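Side-chain contacts in erythromycin dehydratase (Saccharopolyspora erythraea, PDB 3EL6), which probably removes water from a beta-hydroxyacyl intermediate during polyketide chain assembly, as the dehydratase domain of the erythromycin synthase: residues 165-168 and 169-173; 185-189 and 190-194; 33-37 and 38-42; 140-143 and 144-147. One frame throughout, in Å; residues are numbered along the deposited sequence.

Interaction 1. Residues 165-168 and 169-173; sequences DTEQ and WPPED
Gln168 reaches over the loop toward Glu172, and Glu167 brings OE2 against the ring of Pro171. The Gln168 chain is fully extended, with CG anti to the backbone N (chi1 176°), and CG passes 3.5 Å from Pro170 O. Its amide ends beside the CG of Glu172. The two chains cross at about a right angle while amide and carboxylate planes lie only 10° apart. The amide nitrogen is nevertheless 3.7 Å from the nearer carboxylate oxygen, Glu172 OE2, so the pair packs without a hydrogen bond. Water 2 lies 2.9 Å from both Gln168 OE1 and Pro170 O; other acceptors compete for its protons, so a double bridge is not certain. Glu167 OE2 touches Pro171 CB at 3.5 Å, the side chains again crossing nearly perpendicularly. Beneath them the backbone bends through a cis peptide before Pro170, and Gln168 O meets Pro171 CA at 3.5 Å in a CA-H...O contact. Upstream lies an Asx turn: Glu167 N donates to Asp165 OD1 at 3.0 Å, nearly along the C-O axis. This surface loop follows strand 148-156 in the passage from one hotdog half to the other. Trp169 fixes it to the second half, hydrogen-bonding through NE1 to Glu213, in cation-pi contact with Arg268 and with its ring steeply inclined to that of Trp204, while Pro171 rests on Tyr211 and Lys206 of strands 209-215 and 200-206.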
loop_
_atom_site.group_PDB
_atom_site.type_symbol
_atom_site.label_atom_id
_atom_site.label_comp_id
_atom_site.label_asym_id
_atom_site.label_seq_id
_atom_site.Cartn_x
_atom_site.Cartn_y
_atom_site.Cartn_z
ATOM N N ASP A 165 1.508 8.475 -39.559
ATOM C CA ASP A 165 1.336 9.749 -40.212
ATOM C C ASP A 165 2.253 9.695 -41.426
ATOM O O ASP A 165 3.446 9.429 -41.292
ATOM C CB ASP A 165 1.745 10.858 -39.259
ATOM C CG ASP A 165 1.592 12.224 -39.858
ATOM O OD1 ASP A 165 1.267 12.318 -41.068
ATOM O OD2 ASP A 165 1.818 13.217 -39.112
ATOM N N THR A 166 1.706 9.926 -42.615
ATOM C CA THR A 166 2.557 9.845 -43.814
ATOM C C THR A 166 2.619 11.178 -44.574
ATOM O O THR A 166 3.274 11.277 -45.616
ATOM C CB THR A 166 2.093 8.708 -44.753
ATOM O OG1 THR A 166 0.700 8.882 -45.046
ATOM C CG2 THR A 166 2.313 7.321 -44.096
ATOM N N GLU A 167 1.935 12.186 -44.036
ATOM C CA GLU A 167 1.894 13.529 -44.589
ATOM C C GLU A 167 3.255 14.241 -44.511
ATOM O O GLU A 167 4.085 13.910 -43.679
ATOM C CB GLU A 167 0.869 14.356 -43.827
ATOM C CG GLU A 167 0.503 15.598 -44.572
ATOM C CD GLU A 167 0.053 16.740 -43.691
ATOM O OE1 GLU A 167 -0.535 16.493 -42.630
ATOM O OE2 GLU A 167 0.290 17.903 -44.073
ATOM N N GLN A 168 3.476 15.221 -45.379
ATOM C CA GLN A 168 4.761 15.926 -45.447
ATOM C C GLN A 168 5.070 16.559 -44.074
ATOM O O GLN A 168 4.166 17.104 -43.445
ATOM C CB GLN A 168 4.682 17.030 -46.534
ATOM C CG GLN A 168 5.922 17.901 -46.650
ATOM C CD GLN A 168 5.790 18.952 -47.760
ATOM O OE1 GLN A 168 6.354 20.056 -47.679
ATOM N NE2 GLN A 168 5.028 18.622 -48.786
ATOM N N TRP A 169 6.336 16.535 -43.640
ATOM C CA TRP A 169 6.728 17.110 -42.321
ATOM C C TRP A 169 7.754 18.257 -42.420
ATOM O O TRP A 169 8.801 18.046 -42.960
ATOM C CB TRP A 169 7.360 16.003 -41.458
ATOM C CG TRP A 169 7.930 16.575 -40.143
ATOM C CD1 TRP A 169 9.249 16.880 -39.853
ATOM C CD2 TRP A 169 7.167 16.938 -38.988
ATOM N NE1 TRP A 169 9.333 17.424 -38.552
ATOM C CE2 TRP A 169 8.072 17.459 -38.014
ATOM C CE3 TRP A 169 5.807 16.845 -38.664
ATOM C CZ2 TRP A 169 7.644 17.884 -36.751
ATOM C CZ3 TRP A 169 5.380 17.260 -37.409
ATOM C CH2 TRP A 169 6.299 17.785 -36.465
ATOM N N PRO A 170 7.445 19.463 -41.922
ATOM C CA PRO A 170 6.131 19.846 -41.434
ATOM C C PRO A 170 5.144 19.951 -42.611
ATOM O O PRO A 170 5.551 19.820 -43.776
ATOM C CB PRO A 170 6.369 21.230 -40.872
ATOM C CG PRO A 170 7.493 21.791 -41.812
ATOM C CD PRO A 170 8.357 20.623 -42.057
ATOM N N PRO A 171 3.866 20.228 -42.322
ATOM C CA PRO A 171 2.911 20.343 -43.441
ATOM C C PRO A 171 3.340 21.409 -44.470
ATOM O O PRO A 171 4.111 22.320 -44.140
ATOM C CB PRO A 171 1.630 20.804 -42.739
ATOM C CG PRO A 171 1.758 20.188 -41.352
ATOM C CD PRO A 171 3.210 20.347 -41.005
ATOM N N GLU A 172 2.781 21.330 -45.682
ATOM C CA GLU A 172 3.170 22.207 -46.808
ATOM C C GLU A 172 3.256 23.713 -46.539
ATOM O O GLU A 172 4.257 24.352 -46.907
ATOM C CB GLU A 172 2.294 21.914 -48.052
ATOM C CG GLU A 172 2.811 20.681 -48.850
ATOM C CD GLU A 172 1.841 20.142 -49.939
ATOM O OE1 GLU A 172 1.426 20.911 -50.844
ATOM O OE2 GLU A 172 1.514 18.924 -49.894
ATOM N N ASP A 173 2.237 24.299 -45.922
ATOM C CA ASP A 173 2.276 25.750 -45.700
ATOM C C ASP A 173 2.898 26.206 -44.385
ATOM O O ASP A 173 2.630 27.322 -43.932
ATOM C CB ASP A 173 0.853 26.326 -45.694
ATOM C CG ASP A 173 0.030 25.935 -46.923
ATOM O OD1 ASP A 173 -1.094 26.501 -47.058
ATOM O OD2 ASP A 173 0.482 25.068 -47.735
HETATM O O HOH W 1 0.990 18.816 -46.236
HETATM O O HOH W 2 6.755 21.839 -45.473
#

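Interaction 2. Residues 185-189 and 190-194; sequences GLAEQ and GYEYG
Leu186 and Ala187 offer their carbonyls to the chain just after the helix, where two backbone hydrogen bonds close the turn. Gly190 N donates to Ala187 O at 2.8 Å, with an N-H...O angle of 159°. Tyr191 N reaches Leu186 O at 3.1 Å along a more bent path of 144°. Gly190 has positive phi (97°), a conformation that glycine adopts readily. A weaker CA-H...O contact joins Ala187 CA to Tyr191 O at 3.3 Å. Apolar contacts follow the same turn. Leu186 CB lies 4.2 Å from Tyr191 CB, and its CD1 methyl comes obliquely to the Tyr193 ring, 3.9 Å from CE2. Gln189 CB sits at the edge of the Tyr191 ring, in its plane and 4.0 Å from CD2. Beyond the turn, strand 191-193 pairs with strand 69-71, and Tyr193 meets His69, Asp231 and Gln235. The positive-phi glycine with its two bonds back into the last turn is a Schellman motif ending helix 182-188; the segment that follows carries the start of the GYxYGPxF signature of polyketide synthase dehydratases, consistent with a place beside the active site.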
loop_
_atom_site.group_PDB
_atom_site.type_symbol
_atom_site.label_atom_id
_atom_site.label_comp_id
_atom_site.label_asym_id
_atom_site.label_seq_id
_atom_site.Cartn_x
_atom_site.Cartn_y
_atom_site.Cartn_z
ATOM N N GLY A 185 15.459 34.265 -24.141
ATOM C CA GLY A 185 14.228 34.968 -23.818
ATOM C C GLY A 185 13.570 34.410 -22.560
ATOM O O GLY A 185 13.195 35.163 -21.639
ATOM N N LEU A 186 13.392 33.090 -22.514
ATOM C CA LEU A 186 12.754 32.496 -21.350
ATOM C C LEU A 186 13.540 32.762 -20.065
ATOM O O LEU A 186 12.947 33.102 -19.019
ATOM C CB LEU A 186 12.518 31.000 -21.564
ATOM C CG LEU A 186 11.300 30.700 -22.429
ATOM C CD1 LEU A 186 11.229 29.217 -22.674
ATOM C CD2 LEU A 186 10.061 31.153 -21.719
ATOM N N ALA A 187 14.859 32.582 -20.127
ATOM C CA ALA A 187 15.710 32.834 -18.977
ATOM C C ALA A 187 15.488 34.254 -18.427
ATOM O O ALA A 187 15.325 34.435 -17.218
ATOM C CB ALA A 187 17.169 32.586 -19.299
ATOM N N GLU A 188 15.427 35.249 -19.308
ATOM C CA GLU A 188 15.138 36.637 -18.885
ATOM C C GLU A 188 13.917 36.688 -17.998
ATOM O O GLU A 188 13.891 37.396 -16.983
ATOM C CB GLU A 188 14.886 37.542 -20.104
ATOM C CG GLU A 188 16.116 37.776 -20.990
ATOM C CD GLU A 188 15.755 38.367 -22.362
ATOM O OE1 GLU A 188 14.540 38.488 -22.681
ATOM O OE2 GLU A 188 16.687 38.710 -23.123
ATOM N N GLN A 189 12.901 35.940 -18.399
ATOM C CA GLN A 189 11.625 35.917 -17.724
ATOM C C GLN A 189 11.619 35.056 -16.460
ATOM O O GLN A 189 10.578 34.874 -15.859
ATOM C CB GLN A 189 10.546 35.398 -18.666
ATOM C CG GLN A 189 10.086 36.397 -19.706
ATOM C CD GLN A 189 9.059 35.784 -20.659
ATOM O OE1 GLN A 189 9.132 34.588 -20.995
ATOM N NE2 GLN A 189 8.101 36.602 -21.111
ATOM N N GLY A 190 12.761 34.503 -16.080
ATOM C CA GLY A 190 12.832 33.714 -14.866
ATOM C C GLY A 190 12.729 32.208 -15.068
ATOM O O GLY A 190 12.886 31.441 -14.101
ATOM N N TYR A 191 12.461 31.785 -16.309
ATOM C CA TYR A 191 12.388 30.357 -16.645
ATOM C C TYR A 191 13.721 29.894 -17.210
ATOM O O TYR A 191 14.002 30.092 -18.388
ATOM C CB TYR A 191 11.277 30.083 -17.661
ATOM C CG TYR A 191 9.911 30.497 -17.182
ATOM C CD1 TYR A 191 9.006 29.551 -16.701
ATOM C CD2 TYR A 191 9.528 31.825 -17.199
ATOM C CE1 TYR A 191 7.760 29.920 -16.250
ATOM C CE2 TYR A 191 8.282 32.216 -16.743
ATOM C CZ TYR A 191 7.391 31.255 -16.272
ATOM O OH TYR A 191 6.136 31.637 -15.832
ATOM N N GLU A 192 14.537 29.278 -16.373
ATOM C CA GLU A 192 15.885 28.966 -16.764
ATOM C C GLU A 192 16.052 27.493 -17.040
ATOM O O GLU A 192 16.236 26.701 -16.111
ATOM C CB GLU A 192 16.856 29.385 -15.682
ATOM C CG GLU A 192 16.856 30.887 -15.455
ATOM C CD GLU A 192 17.721 31.288 -14.262
ATOM O OE1 GLU A 192 18.813 30.696 -14.081
ATOM O OE2 GLU A 192 17.292 32.193 -13.504
ATOM N N TYR A 193 16.010 27.136 -18.320
ATOM C CA TYR A 193 16.208 25.743 -18.744
ATOM C C TYR A 193 17.653 25.522 -19.138
ATOM O O TYR A 193 18.144 26.179 -20.066
ATOM C CB TYR A 193 15.315 25.423 -19.958
ATOM C CG TYR A 193 13.812 25.433 -19.711
ATOM C CD1 TYR A 193 13.158 24.327 -19.188
ATOM C CD2 TYR A 193 13.051 26.539 -20.050
ATOM C CE1 TYR A 193 11.757 24.339 -19.000
ATOM C CE2 TYR A 193 11.691 26.570 -19.884
ATOM C CZ TYR A 193 11.044 25.488 -19.346
ATOM O OH TYR A 193 9.680 25.575 -19.173
ATOM N N GLY A 194 18.340 24.609 -18.468
ATOM C CA GLY A 194 19.715 24.281 -18.819
ATOM C C GLY A 194 19.715 23.430 -20.073
ATOM O O GLY A 194 18.653 23.004 -20.530
#

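Interaction 3. Residues 33-37 and 38-42; sequences RGAEH and PLLLA
His37 swings CG anti to its own nitrogen (chi1 -171°) and stands its ring nearly upright on that bond (chi2 -82°), which presents the ND1 edge to the turn ahead and one face to Pro38. Leu39 N donates to His37 ND1 at 3.0 Å, arriving 18° out of the ring plane. Pro38 CD lies over one face, offset toward the rim, in a CH-pi contact 3.7 Å from the His37 ring centroid, while Leu39 CB and CG pack against the ND1-CE1 side. Leu39 N at the edge and Pro38 CD at one face hold the ring, and its NE2 bonds to Asp84. His37 O accepts from Leu40 N at 3.0 Å, closing a type I turn from His37 to Leu40. Behind the turn, Ala35 CB presses on Leu40 CB at 3.4 Å, tighter than usual for two carbons. Farther back, Gly34 faces Ala42 as an antiparallel non-hydrogen-bonded pair, and Arg33 forms salt bridges with Asp92 and Asp45. The hairpin of strands 33-34 and 40-45 thus lies along helix 79-93, with His37 and Leu40 both on Leu85. Strand 52-58 lies next to strand 40-45, where Leu41 and Ala42 form a classic beta bulge opposite Thr55.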
loop_
_atom_site.group_PDB
_atom_site.type_symbol
_atom_site.label_atom_id
_atom_site.label_comp_id
_atom_site.label_asym_id
_atom_site.label_seq_id
_atom_site.Cartn_x
_atom_site.Cartn_y
_atom_site.Cartn_z
ATOM N N ARG A 33 7.541 -5.822 -4.429
ATOM C CA ARG A 33 8.104 -6.007 -5.772
ATOM C C ARG A 33 9.085 -4.877 -6.068
ATOM O O ARG A 33 8.881 -3.748 -5.652
ATOM C CB ARG A 33 7.010 -5.950 -6.830
ATOM C CG ARG A 33 5.880 -6.834 -6.600
ATOM C CD ARG A 33 4.843 -6.721 -7.749
ATOM N NE ARG A 33 3.888 -5.619 -7.604
ATOM C CZ ARG A 33 3.764 -4.597 -8.462
ATOM N NH1 ARG A 33 2.823 -3.677 -8.274
ATOM N NH2 ARG A 33 4.594 -4.478 -9.496
ATOM N N GLY A 34 10.119 -5.143 -6.854
ATOM C CA GLY A 34 11.073 -4.080 -7.183
ATOM C C GLY A 34 10.484 -3.321 -8.364
ATOM O O GLY A 34 9.665 -3.846 -9.098
ATOM N N ALA A 35 10.875 -2.077 -8.546
ATOM C CA ALA A 35 10.233 -1.278 -9.567
ATOM C C ALA A 35 11.300 -1.062 -10.612
ATOM O O ALA A 35 12.481 -0.875 -10.281
ATOM C CB ALA A 35 9.768 0.043 -8.955
ATOM N N GLU A 36 10.915 -1.115 -11.869
ATOM C CA GLU A 36 11.847 -0.949 -12.962
ATOM C C GLU A 36 12.044 0.540 -13.312
ATOM O O GLU A 36 13.060 0.955 -13.899
ATOM C CB GLU A 36 11.290 -1.689 -14.170
ATOM C CG GLU A 36 11.467 -3.189 -14.116
ATOM C CD GLU A 36 12.901 -3.610 -14.424
ATOM O OE1 GLU A 36 13.813 -3.367 -13.577
ATOM O OE2 GLU A 36 13.114 -4.189 -15.528
ATOM N N HIS A 37 11.082 1.367 -12.958
ATOM C CA HIS A 37 11.197 2.778 -13.325
ATOM C C HIS A 37 12.404 3.392 -12.632
ATOM O O HIS A 37 12.618 3.182 -11.463
ATOM C CB HIS A 37 9.944 3.497 -12.865
ATOM C CG HIS A 37 9.835 4.894 -13.350
ATOM N ND1 HIS A 37 10.477 5.938 -12.741
ATOM C CD2 HIS A 37 9.076 5.432 -14.327
ATOM C CE1 HIS A 37 10.166 7.062 -13.358
ATOM N NE2 HIS A 37 9.307 6.782 -14.319
ATOM N N PRO A 38 13.186 4.192 -13.343
ATOM C CA PRO A 38 14.394 4.785 -12.716
ATOM C C PRO A 38 14.182 5.543 -11.392
ATOM O O PRO A 38 15.127 5.610 -10.577
ATOM C CB PRO A 38 14.880 5.796 -13.770
ATOM C CG PRO A 38 14.322 5.309 -15.062
ATOM C CD PRO A 38 13.005 4.606 -14.744
ATOM N N LEU A 39 13.008 6.151 -11.192
ATOM C CA LEU A 39 12.739 6.943 -9.987
ATOM C C LEU A 39 12.038 6.124 -8.880
ATOM O O LEU A 39 11.918 6.578 -7.742
ATOM C CB LEU A 39 12.022 8.263 -10.303
ATOM C CG LEU A 39 12.637 9.066 -11.443
ATOM C CD1 LEU A 39 11.801 10.336 -11.721
ATOM C CD2 LEU A 39 14.115 9.427 -11.132
ATOM N N LEU A 40 11.652 4.904 -9.185
ATOM C CA LEU A 40 10.890 4.116 -8.211
ATOM C C LEU A 40 11.771 3.080 -7.549
ATOM O O LEU A 40 12.792 2.652 -8.123
ATOM C CB LEU A 40 9.679 3.421 -8.836
ATOM C CG LEU A 40 8.642 4.429 -9.313
ATOM C CD1 LEU A 40 7.469 3.671 -9.948
ATOM C CD2 LEU A 40 8.211 5.363 -8.114
ATOM N N LEU A 41 11.363 2.686 -6.347
ATOM C CA LEU A 41 12.141 1.772 -5.536
ATOM C C LEU A 41 11.388 0.469 -5.310
ATOM O O LEU A 41 11.938 -0.620 -5.536
ATOM C CB LEU A 41 12.439 2.439 -4.177
ATOM C CG LEU A 41 13.393 3.648 -4.248
ATOM C CD1 LEU A 41 13.288 4.444 -2.918
ATOM C CD2 LEU A 41 14.793 3.153 -4.579
ATOM N N ALA A 42 10.135 0.555 -4.864
ATOM C CA ALA A 42 9.359 -0.642 -4.623
ATOM C C ALA A 42 7.908 -0.405 -4.987
ATOM O O ALA A 42 7.436 0.759 -5.002
ATOM C CB ALA A 42 9.404 -0.978 -3.148
#

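Interaction 4. Residues 140-143 and 144-147; sequences ADLA and DAQW
Asp141 and Leu142 start two tight turns in succession: Asp144 N donates to Asp141 O at 2.9 Å, and Ala145 N to Leu142 O at 3.1 Å, each three residues on. The Asp141 carboxylate reinforces the first, because CG lies anti to the backbone N (chi1 -176°) and OD1 is brought within 2.9 Å of Ala143 N, which donates from above the carboxylate plane. Asp144 curls back alongside, its CB 3.4 Å from Asp141 O. The OD2 atoms of Asp141 and Asp144 lie 4.4 Å apart, like charges close together; water 3 donates to Asp144 OD2 and accepts from Asp141 N. On the other side of the turn Leu142 sends CD1 obliquely to the Trp147 ring, 3.9 Å from CZ2, and Ala145 CB lies over one face of that ring, toward its rim. Water 4, in the ring plane, links Trp147 NE1 (2.9 Å) to Leu142 O, which thus holds two donors. Leu115 and Arg117 of strand 114-123 receive both Leu142 and Trp147, and residues of the second subunit pack on Leu142, Ala143 and Trp147. The whole is an Asx turn leading into a short 3-10 segment, within the loop that connects antiparallel neighbours 129-137 and 148-156.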
loop_
_atom_site.group_PDB
_atom_site.type_symbol
_atom_site.label_atom_id
_atom_site.label_comp_id
_atom_site.label_asym_id
_atom_site.label_seq_id
_atom_site.Cartn_x
_atom_site.Cartn_y
_atom_site.Cartn_z
ATOM N N ALA A 140 15.654 9.335 6.754
ATOM C CA ALA A 140 16.275 8.031 6.908
ATOM C C ALA A 140 15.239 6.978 7.248
ATOM O O ALA A 140 15.316 5.860 6.771
ATOM C CB ALA A 140 17.318 8.086 8.013
ATOM N N ASP A 141 14.299 7.346 8.107
ATOM C CA ASP A 141 13.251 6.440 8.582
ATOM C C ASP A 141 11.928 6.876 7.973
ATOM O O ASP A 141 11.509 8.024 8.191
ATOM C CB ASP A 141 13.183 6.547 10.102
ATOM C CG ASP A 141 12.195 5.573 10.718
ATOM O OD1 ASP A 141 11.265 5.068 10.024
ATOM O OD2 ASP A 141 12.335 5.332 11.939
ATOM N N LEU A 142 11.301 6.002 7.177
ATOM C CA LEU A 142 10.100 6.390 6.471
ATOM C C LEU A 142 8.982 6.833 7.441
ATOM O O LEU A 142 8.078 7.574 7.046
ATOM C CB LEU A 142 9.633 5.304 5.519
ATOM C CG LEU A 142 10.118 5.530 4.080
ATOM C CD1 LEU A 142 9.404 6.723 3.468
ATOM C CD2 LEU A 142 11.618 5.781 4.011
ATOM N N ALA A 143 9.036 6.383 8.692
ATOM C CA ALA A 143 7.963 6.811 9.639
ATOM C C ALA A 143 8.022 8.324 9.842
ATOM O O ALA A 143 7.020 8.961 10.176
ATOM C CB ALA A 143 8.046 6.077 10.989
ATOM N N ASP A 144 9.188 8.915 9.607
ATOM C CA ASP A 144 9.370 10.356 9.796
ATOM C C ASP A 144 8.962 11.230 8.607
ATOM O O ASP A 144 9.011 12.459 8.711
ATOM C CB ASP A 144 10.823 10.661 10.157
ATOM C CG ASP A 144 11.211 10.140 11.529
ATOM O OD1 ASP A 144 10.365 10.124 12.463
ATOM O OD2 ASP A 144 12.396 9.761 11.655
ATOM N N ALA A 145 8.522 10.622 7.496
ATOM C CA ALA A 145 8.334 11.361 6.247
ATOM C C ALA A 145 7.189 12.374 6.380
ATOM O O ALA A 145 6.072 12.019 6.774
ATOM C CB ALA A 145 8.023 10.393 5.088
ATOM N N GLN A 146 7.462 13.620 6.048
ATOM C CA GLN A 146 6.442 14.648 6.120
ATOM C C GLN A 146 5.730 14.816 4.791
ATOM O O GLN A 146 5.905 15.821 4.098
ATOM C CB GLN A 146 7.077 15.954 6.590
ATOM C CG GLN A 146 7.679 15.749 8.015
ATOM C CD GLN A 146 8.324 17.014 8.635
ATOM O OE1 GLN A 146 8.194 18.138 8.138
ATOM N NE2 GLN A 146 8.970 16.818 9.762
ATOM N N TRP A 147 4.900 13.842 4.433
ATOM C CA TRP A 147 4.214 13.848 3.141
ATOM C C TRP A 147 3.356 15.054 2.911
ATOM O O TRP A 147 2.658 15.497 3.826
ATOM C CB TRP A 147 3.345 12.594 3.016
ATOM C CG TRP A 147 4.132 11.293 3.151
ATOM C CD1 TRP A 147 4.059 10.347 4.153
ATOM C CD2 TRP A 147 5.031 10.779 2.178
ATOM N NE1 TRP A 147 4.890 9.267 3.853
ATOM C CE2 TRP A 147 5.523 9.538 2.659
ATOM C CE3 TRP A 147 5.479 11.270 0.938
ATOM C CZ2 TRP A 147 6.449 8.763 1.931
ATOM C CZ3 TRP A 147 6.413 10.536 0.249
ATOM C CH2 TRP A 147 6.872 9.287 0.718
HETATM O O HOH W 3 14.444 9.560 9.838
HETATM O O HOH W 4 5.681 7.204 5.704
#

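Along the chain the order is interaction 3, interaction 4, interaction 1, interaction 2, and none touches another within the chain. Interactions 3 and 4 lie in the first half of the double hotdog fold, their centres about 19 Å apart, and both border the dimer contact, where Arg33 of interaction 3 packs on Leu142 of the second subunit. Interaction 1 sits in the connection to the second half, with its centre about 52 Å from that of interaction 4 and on the opposite side of the chain's centre. Interaction 2 lies about 31 Å from interaction 1 between centres; its strand 191-193 pairs with strand 69-71 of the first half, tying the two halves together.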